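Local coordinates for protein putative thiol-disulfide oxidoreductase (Bacteroides vulgatus, PDB 4GRF) that probably catalyses thiol-disulfide exchange as an oxidoreductase, this chain being the thioredoxin domain of a longer protein, at residues K53-F58 with F63-V68; W43-T48 with K78-E83. One frame throughout, in Å; residues are numbered along the deposited sequence.

In the fold
Both contacts lie in the thioredoxin fold, where a central sheet is flanked by helices. Along the chain the order is 43-48, 53-58, 63-68, 78-83, so contact 1 falls wholly between the two halves of contact 2. Contact 1 packs helix 48-58 on strand 63-69, the strand to which it leads from strand 31-37, and so holds this first strand-helix-strand unit together internally. Contact 2 ties the preceding helix 42-46, which carries Cys44 of the Cys41-Cys44 disulfide, to helix 74-84 of the next unit, which runs from strand 63-69 to strand 89-92. Their centres are 14 Å apart, and their nearest atoms, about 5 Å apart, do not touch.

Contact 1: residues K53-F58 with F63-V68; sequences KTYNAF and FTIYGV. With SO4 (sulfate ion), chain E.
Tyr55 lays its side chain across Ile65: its CB meets CD1 of the isoleucine at 3.7 Å, and CD1 of the ring lies beyond, near Ile65 CG1. With CG anti to the backbone N (chi1 -177°), the ring runs alongside Thr64, pointing the same way, and carries Tyr55 OH to O2 of a sulfate, probably taken up from the crystallisation liquor, to which it donates at 2.9 Å. Thr64 OG1 donates to the same sulfate O2 at 2.6 Å, this oxygen lying in the plane of the tyrosine ring at its edge; Asn89 ND2 also bonds the ion. A leucine at Tyr55 would probably leave sulfate O2 without one of its donors and Thr64 without the ring beside it. Here the helix of a beta-alpha-beta crossover of the thioredoxin fold packs on the strand that follows it, the short axes 7.9 Å apart at 150°. Phe63, large and apolar, fills the turn-side end: its CB abuts Phe58 O at 3.4 Å, while its CD2 meets Phe58 CB at 3.7 Å. Further out on the ring, CZ touches Thr54 CG2 at 3.9 Å; the methyl faces the ring while Thr54 OG1 bonds Tyr50 O. The Phe58 ring leads away to Tyr133 of helix 129-140.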
loop_
_atom_site.group_PDB
_atom_site.type_symbol
_atom_site.label_atom_id
_atom_site.label_comp_id
_atom_site.label_asym_id
_atom_site.label_seq_id
_atom_site.Cartn_x
_atom_site.Cartn_y
_atom_site.Cartn_z
ATOM N N LYS A 53 -2.959 6.676 -11.581
ATOM C CA LYS A 53 -3.498 6.204 -12.872
ATOM C C LYS A 53 -4.199 4.860 -12.664
ATOM O O LYS A 53 -5.277 4.605 -13.184
ATOM C CB LYS A 53 -2.362 6.004 -13.873
ATOM C CG LYS A 53 -2.815 5.631 -15.287
ATOM C CD LYS A 53 -1.639 5.260 -16.184
ATOM N N THR A 54 -3.550 4.001 -11.900
ATOM C CA THR A 54 -4.078 2.637 -11.630
ATOM C C THR A 54 -5.329 2.696 -10.767
ATOM O O THR A 54 -6.331 2.009 -11.043
ATOM C CB THR A 54 -2.984 1.793 -10.955
ATOM O OG1 THR A 54 -1.821 1.738 -11.789
ATOM C CG2 THR A 54 -3.480 0.378 -10.675
ATOM N N TYR A 55 -5.304 3.534 -9.734
ATOM C CA TYR A 55 -6.412 3.679 -8.817
ATOM C C TYR A 55 -7.630 4.185 -9.582
ATOM O O TYR A 55 -8.742 3.667 -9.436
ATOM C CB TYR A 55 -6.052 4.651 -7.686
ATOM C CG TYR A 55 -7.119 4.832 -6.626
ATOM C CD1 TYR A 55 -7.552 3.768 -5.834
ATOM C CD2 TYR A 55 -7.677 6.076 -6.394
ATOM C CE1 TYR A 55 -8.514 3.942 -4.856
ATOM C CE2 TYR A 55 -8.648 6.257 -5.426
ATOM C CZ TYR A 55 -9.066 5.191 -4.658
ATOM O OH TYR A 55 -10.025 5.381 -3.693
ATOM N N ASN A 56 -7.422 5.176 -10.416
ATOM C CA ASN A 56 -8.507 5.728 -11.184
ATOM C C ASN A 56 -9.121 4.733 -12.169
ATOM O O ASN A 56 -10.287 4.719 -12.346
ATOM C CB ASN A 56 -8.076 7.021 -11.887
ATOM C CG ASN A 56 -8.096 8.220 -10.961
ATOM O OD1 ASN A 56 -8.823 8.253 -10.006
ATOM N ND2 ASN A 56 -7.278 9.197 -11.250
ATOM N N ALA A 57 -8.305 3.935 -12.815
ATOM C CA ALA A 57 -8.756 2.992 -13.835
ATOM C C ALA A 57 -9.596 1.859 -13.255
ATOM O O ALA A 57 -10.535 1.407 -13.892
ATOM C CB ALA A 57 -7.573 2.426 -14.572
ATOM N N PHE A 58 -9.247 1.405 -12.050
ATOM C CA PHE A 58 -9.833 0.186 -11.451
ATOM C C PHE A 58 -10.642 0.318 -10.140
ATOM O O PHE A 58 -11.251 -0.670 -9.665
ATOM C CB PHE A 58 -8.695 -0.826 -11.270
ATOM C CG PHE A 58 -8.012 -1.160 -12.545
ATOM C CD1 PHE A 58 -8.694 -1.843 -13.543
ATOM C CD2 PHE A 58 -6.743 -0.700 -12.817
ATOM C CE1 PHE A 58 -8.092 -2.117 -14.750
ATOM C CE2 PHE A 58 -6.136 -0.978 -14.032
ATOM C CZ PHE A 58 -6.814 -1.683 -14.997
ATOM N N PHE A 63 -11.214 -2.890 -6.610
ATOM C CA PHE A 63 -9.799 -2.604 -6.396
ATOM C C PHE A 63 -9.620 -1.363 -5.545
ATOM O O PHE A 63 -10.331 -0.368 -5.699
ATOM C CB PHE A 63 -9.105 -2.367 -7.724
ATOM C CG PHE A 63 -7.672 -1.905 -7.593
ATOM C CD1 PHE A 63 -6.688 -2.793 -7.253
ATOM C CD2 PHE A 63 -7.323 -0.568 -7.799
ATOM C CE1 PHE A 63 -5.381 -2.381 -7.141
ATOM C CE2 PHE A 63 -6.024 -0.146 -7.677
ATOM C CZ PHE A 63 -5.038 -1.046 -7.347
ATOM N N THR A 64 -8.632 -1.402 -4.658
ATOM C CA THR A 64 -8.207 -0.180 -3.997
ATOM C C THR A 64 -6.690 -0.189 -3.705
ATOM O O THR A 64 -5.991 -1.168 -3.959
ATOM C CB THR A 64 -9.025 0.111 -2.722
ATOM O OG1 THR A 64 -8.781 1.455 -2.290
ATOM C CG2 THR A 64 -8.707 -0.874 -1.604
ATOM N N ILE A 65 -6.200 0.945 -3.220
ATOM C CA ILE A 65 -4.822 1.040 -2.755
ATOM C C ILE A 65 -4.848 1.347 -1.275
ATOM O O ILE A 65 -5.611 2.213 -0.792
ATOM C CB ILE A 65 -4.021 2.124 -3.517
ATOM C CG1 ILE A 65 -4.047 1.843 -5.042
ATOM C CG2 ILE A 65 -2.597 2.217 -2.970
ATOM C CD1 ILE A 65 -3.348 2.888 -5.902
ATOM N N TYR A 66 -4.009 0.610 -0.546
ATOM C CA TYR A 66 -3.832 0.761 0.888
ATOM C C TYR A 66 -2.375 1.172 1.129
ATOM O O TYR A 66 -1.432 0.381 0.968
ATOM C CB TYR A 66 -4.161 -0.565 1.574
ATOM C CG TYR A 66 -4.084 -0.622 3.099
ATOM C CD1 TYR A 66 -4.867 0.192 3.903
ATOM C CD2 TYR A 66 -3.292 -1.575 3.721
ATOM C CE1 TYR A 66 -4.824 0.092 5.284
ATOM C CE2 TYR A 66 -3.233 -1.681 5.092
ATOM C CZ TYR A 66 -4.005 -0.858 5.875
ATOM O OH TYR A 66 -3.941 -0.979 7.244
ATOM N N GLY A 67 -2.179 2.449 1.448
ATOM C CA GLY A 67 -0.840 2.947 1.703
ATOM C C GLY A 67 -0.501 2.855 3.176
ATOM O O GLY A 67 -1.315 3.224 4.042
ATOM N N VAL A 68 0.699 2.338 3.452
ATOM C CA VAL A 68 1.152 2.052 4.800
ATOM C C VAL A 68 2.469 2.741 5.052
ATOM O O VAL A 68 3.485 2.359 4.475
ATOM C CB VAL A 68 1.304 0.536 5.018
ATOM C CG1 VAL A 68 1.733 0.240 6.447
ATOM C CG2 VAL A 68 0.016 -0.178 4.668
HETATM S S SO4 E . -11.958 3.040 -1.582
HETATM O O1 SO4 E . -13.260 2.577 -2.113
HETATM O O2 SO4 E . -10.925 2.881 -2.642
HETATM O O3 SO4 E . -12.051 4.468 -1.192
HETATM O O4 SO4 E . -11.623 2.241 -0.374
#

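Contact 2: residues W43-T48 with K78-E83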
loop_
_atom_site.group_PDB
_atom_site.type_symbol
_atom_site.label_atom_id
_atom_site.label_comp_id
_atom_site.label_asym_id
_atom_site.label_seq_id
_atom_site.Cartn_x
_atom_site.Cartn_y
_atom_site.Cartn_z
ATOM N N TRP A 43 11.938 7.312 -4.292
ATOM C CA TRP A 43 11.398 6.421 -5.284
ATOM C C TRP A 43 9.947 6.064 -4.973
ATOM O O TRP A 43 9.137 5.903 -5.883
ATOM C CB TRP A 43 12.228 5.142 -5.347
ATOM C CG TRP A 43 12.274 4.739 -6.686
ATOM C CD1 TRP A 43 11.482 3.815 -7.306
ATOM C CD2 TRP A 43 13.072 5.343 -7.696
ATOM N NE1 TRP A 43 11.789 3.771 -8.647
ATOM C CE2 TRP A 43 12.761 4.705 -8.910
ATOM C CE3 TRP A 43 14.047 6.345 -7.684
ATOM C CZ2 TRP A 43 13.392 5.037 -10.105
ATOM C CZ3 TRP A 43 14.667 6.674 -8.867
ATOM C CH2 TRP A 43 14.338 6.023 -10.064
ATOM N N CYS A 44 9.624 5.937 -3.695
ATOM C CA CYS A 44 8.215 5.713 -3.285
ATOM C C CYS A 44 7.319 6.842 -3.808
ATOM O O CYS A 44 6.251 6.608 -4.382
ATOM C CB CYS A 44 8.093 5.650 -1.746
ATOM S SG CYS A 44 9.052 4.353 -0.897
ATOM N N ARG A 45 7.774 8.075 -3.635
ATOM C CA ARG A 45 6.989 9.230 -3.991
ATOM C C ARG A 45 6.843 9.272 -5.506
ATOM O O ARG A 45 5.796 9.664 -6.035
ATOM C CB ARG A 45 7.681 10.514 -3.527
ATOM C CG ARG A 45 8.208 10.483 -2.095
ATOM C CD ARG A 45 7.135 10.748 -1.043
ATOM N NE ARG A 45 6.432 12.015 -1.277
ATOM C CZ ARG A 45 6.761 13.191 -0.741
ATOM N NH1 ARG A 45 7.757 13.306 0.107
ATOM N NH2 ARG A 45 6.072 14.263 -1.058
ATOM N N LYS A 46 7.905 8.888 -6.212
ATOM C CA LYS A 46 7.883 8.918 -7.677
ATOM C C LYS A 46 6.935 7.901 -8.294
ATOM O O LYS A 46 6.621 7.985 -9.479
ATOM C CB LYS A 46 9.280 8.733 -8.258
ATOM C CG LYS A 46 10.176 9.944 -8.060
ATOM C CD LYS A 46 11.609 9.665 -8.484
ATOM C CE LYS A 46 11.718 9.655 -9.999
ATOM N NZ LYS A 46 13.129 9.689 -10.470
ATOM N N GLU A 47 6.444 6.953 -7.511
ATOM C CA GLU A 47 5.489 5.990 -8.039
ATOM C C GLU A 47 4.050 6.562 -8.065
ATOM O O GLU A 47 3.135 5.968 -8.641
ATOM C CB GLU A 47 5.498 4.709 -7.185
ATOM C CG GLU A 47 6.768 3.883 -7.276
ATOM C CD GLU A 47 7.069 3.422 -8.683
ATOM O OE1 GLU A 47 6.117 3.055 -9.404
ATOM O OE2 GLU A 47 8.254 3.413 -9.059
ATOM N N THR A 48 3.865 7.702 -7.420
ATOM C CA THR A 48 2.546 8.322 -7.243
ATOM C C THR A 48 1.698 8.392 -8.535
ATOM O O THR A 48 0.550 7.956 -8.537
ATOM C CB THR A 48 2.681 9.704 -6.575
ATOM O OG1 THR A 48 3.168 9.521 -5.246
ATOM C CG2 THR A 48 1.320 10.393 -6.484
ATOM N N LYS A 78 1.767 13.552 6.536
ATOM C CA LYS A 78 0.687 14.369 6.000
ATOM C C LYS A 78 1.169 15.342 4.924
ATOM O O LYS A 78 0.505 15.531 3.883
ATOM C CB LYS A 78 -0.037 15.094 7.154
ATOM C CG LYS A 78 -0.863 14.126 7.987
ATOM C CD LYS A 78 -1.680 14.775 9.092
ATOM C CE LYS A 78 -0.802 15.472 10.117
ATOM N NZ LYS A 78 -1.600 15.902 11.298
ATOM N N LYS A 79 2.335 15.929 5.139
ATOM C CA LYS A 79 2.889 16.840 4.153
ATOM C C LYS A 79 3.138 16.108 2.844
ATOM O O LYS A 79 2.912 16.663 1.786
ATOM C CB LYS A 79 4.183 17.480 4.641
ATOM C CG LYS A 79 3.979 18.526 5.725
ATOM C CD LYS A 79 5.304 19.015 6.307
ATOM C CE LYS A 79 5.092 20.204 7.241
ATOM N NZ LYS A 79 6.260 20.499 8.122
ATOM N N ALA A 80 3.597 14.858 2.910
ATOM C CA ALA A 80 3.909 14.130 1.695
ATOM C C ALA A 80 2.628 13.836 0.930
ATOM O O ALA A 80 2.577 13.932 -0.301
ATOM C CB ALA A 80 4.661 12.834 2.018
ATOM N N ILE A 81 1.585 13.451 1.655
ATOM C CA ILE A 81 0.335 13.080 1.026
ATOM C C ILE A 81 -0.260 14.297 0.306
ATOM O O ILE A 81 -0.711 14.202 -0.844
ATOM C CB ILE A 81 -0.647 12.510 2.050
ATOM C CG1 ILE A 81 -0.161 11.138 2.495
ATOM C CG2 ILE A 81 -2.038 12.430 1.468
ATOM C CD1 ILE A 81 -0.968 10.526 3.620
ATOM N N GLU A 82 -0.187 15.448 0.963
ATOM C CA GLU A 82 -0.664 16.685 0.350
ATOM C C GLU A 82 0.166 17.057 -0.889
ATOM O O GLU A 82 -0.390 17.491 -1.892
ATOM C CB GLU A 82 -0.630 17.835 1.363
ATOM C CG GLU A 82 -1.387 19.076 0.893
ATOM C CD GLU A 82 -0.611 19.922 -0.103
ATOM O OE1 GLU A 82 0.629 19.998 0.010
ATOM O OE2 GLU A 82 -1.256 20.538 -0.984
ATOM N N GLU A 83 1.488 16.941 -0.796
ATOM C CA GLU A 83 2.373 17.230 -1.933
ATOM C C GLU A 83 2.115 16.277 -3.112
ATOM O O GLU A 83 2.158 16.669 -4.295
ATOM C CB GLU A 83 3.836 17.146 -1.497
ATOM C CG GLU A 83 4.257 18.274 -0.551
ATOM C CD GLU A 83 5.625 18.079 0.071
ATOM O OE1 GLU A 83 6.173 16.949 0.066
ATOM O OE2 GLU A 83 6.153 19.077 0.597
#
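Arg45 spreads its guanidinium over the methyl of Ala80, whose CB sits beneath the centre of the group, 3.5 Å from CZ. A residue as small as alanine suits this place, since it lets the flat cation lie close against helix 74-84. At the edge of the same group, Arg45 NH2 gives a hydrogen bond of 2.9 Å to Glu83 OE1, fairly straight at 162° and part of a salt bridge. The oxygen uses its anti lone pair, and the guanidinium and carboxylate planes are only 13° apart, so the two groups are nearly coplanar. Arg45 thus meets the helix by face and by edge at once, which fixes the turn of its end group as well as its position. The chain gets there by bending at chi2 (-81°) and again at chi3, while the Glu83 chain, extended beyond CG, carries OE1 to NH2.

The remaining nitrogens are also held: NE forms a salt bridge with Asp84 OD2, and NH1 bonds Ala39 O. Glu83 and Asp84 together probably balance the positive charge. The backbone of Arg45 is pinned as well, for Arg45 O accepts Thr48 OG1 at 2.7 Å and Thr48 N at 3.1 Å, both from the same face of the carbonyl plane.

Cys44, the residue just before Arg45, is disulfide-bonded to Cys41 in a CxxC of thioredoxin type. Cys44, Ala80 and Ile81 all touch Trp37 on strand 31-37, so helix 42-46 and helix 74-84 meet beside the C-terminal end of that central strand.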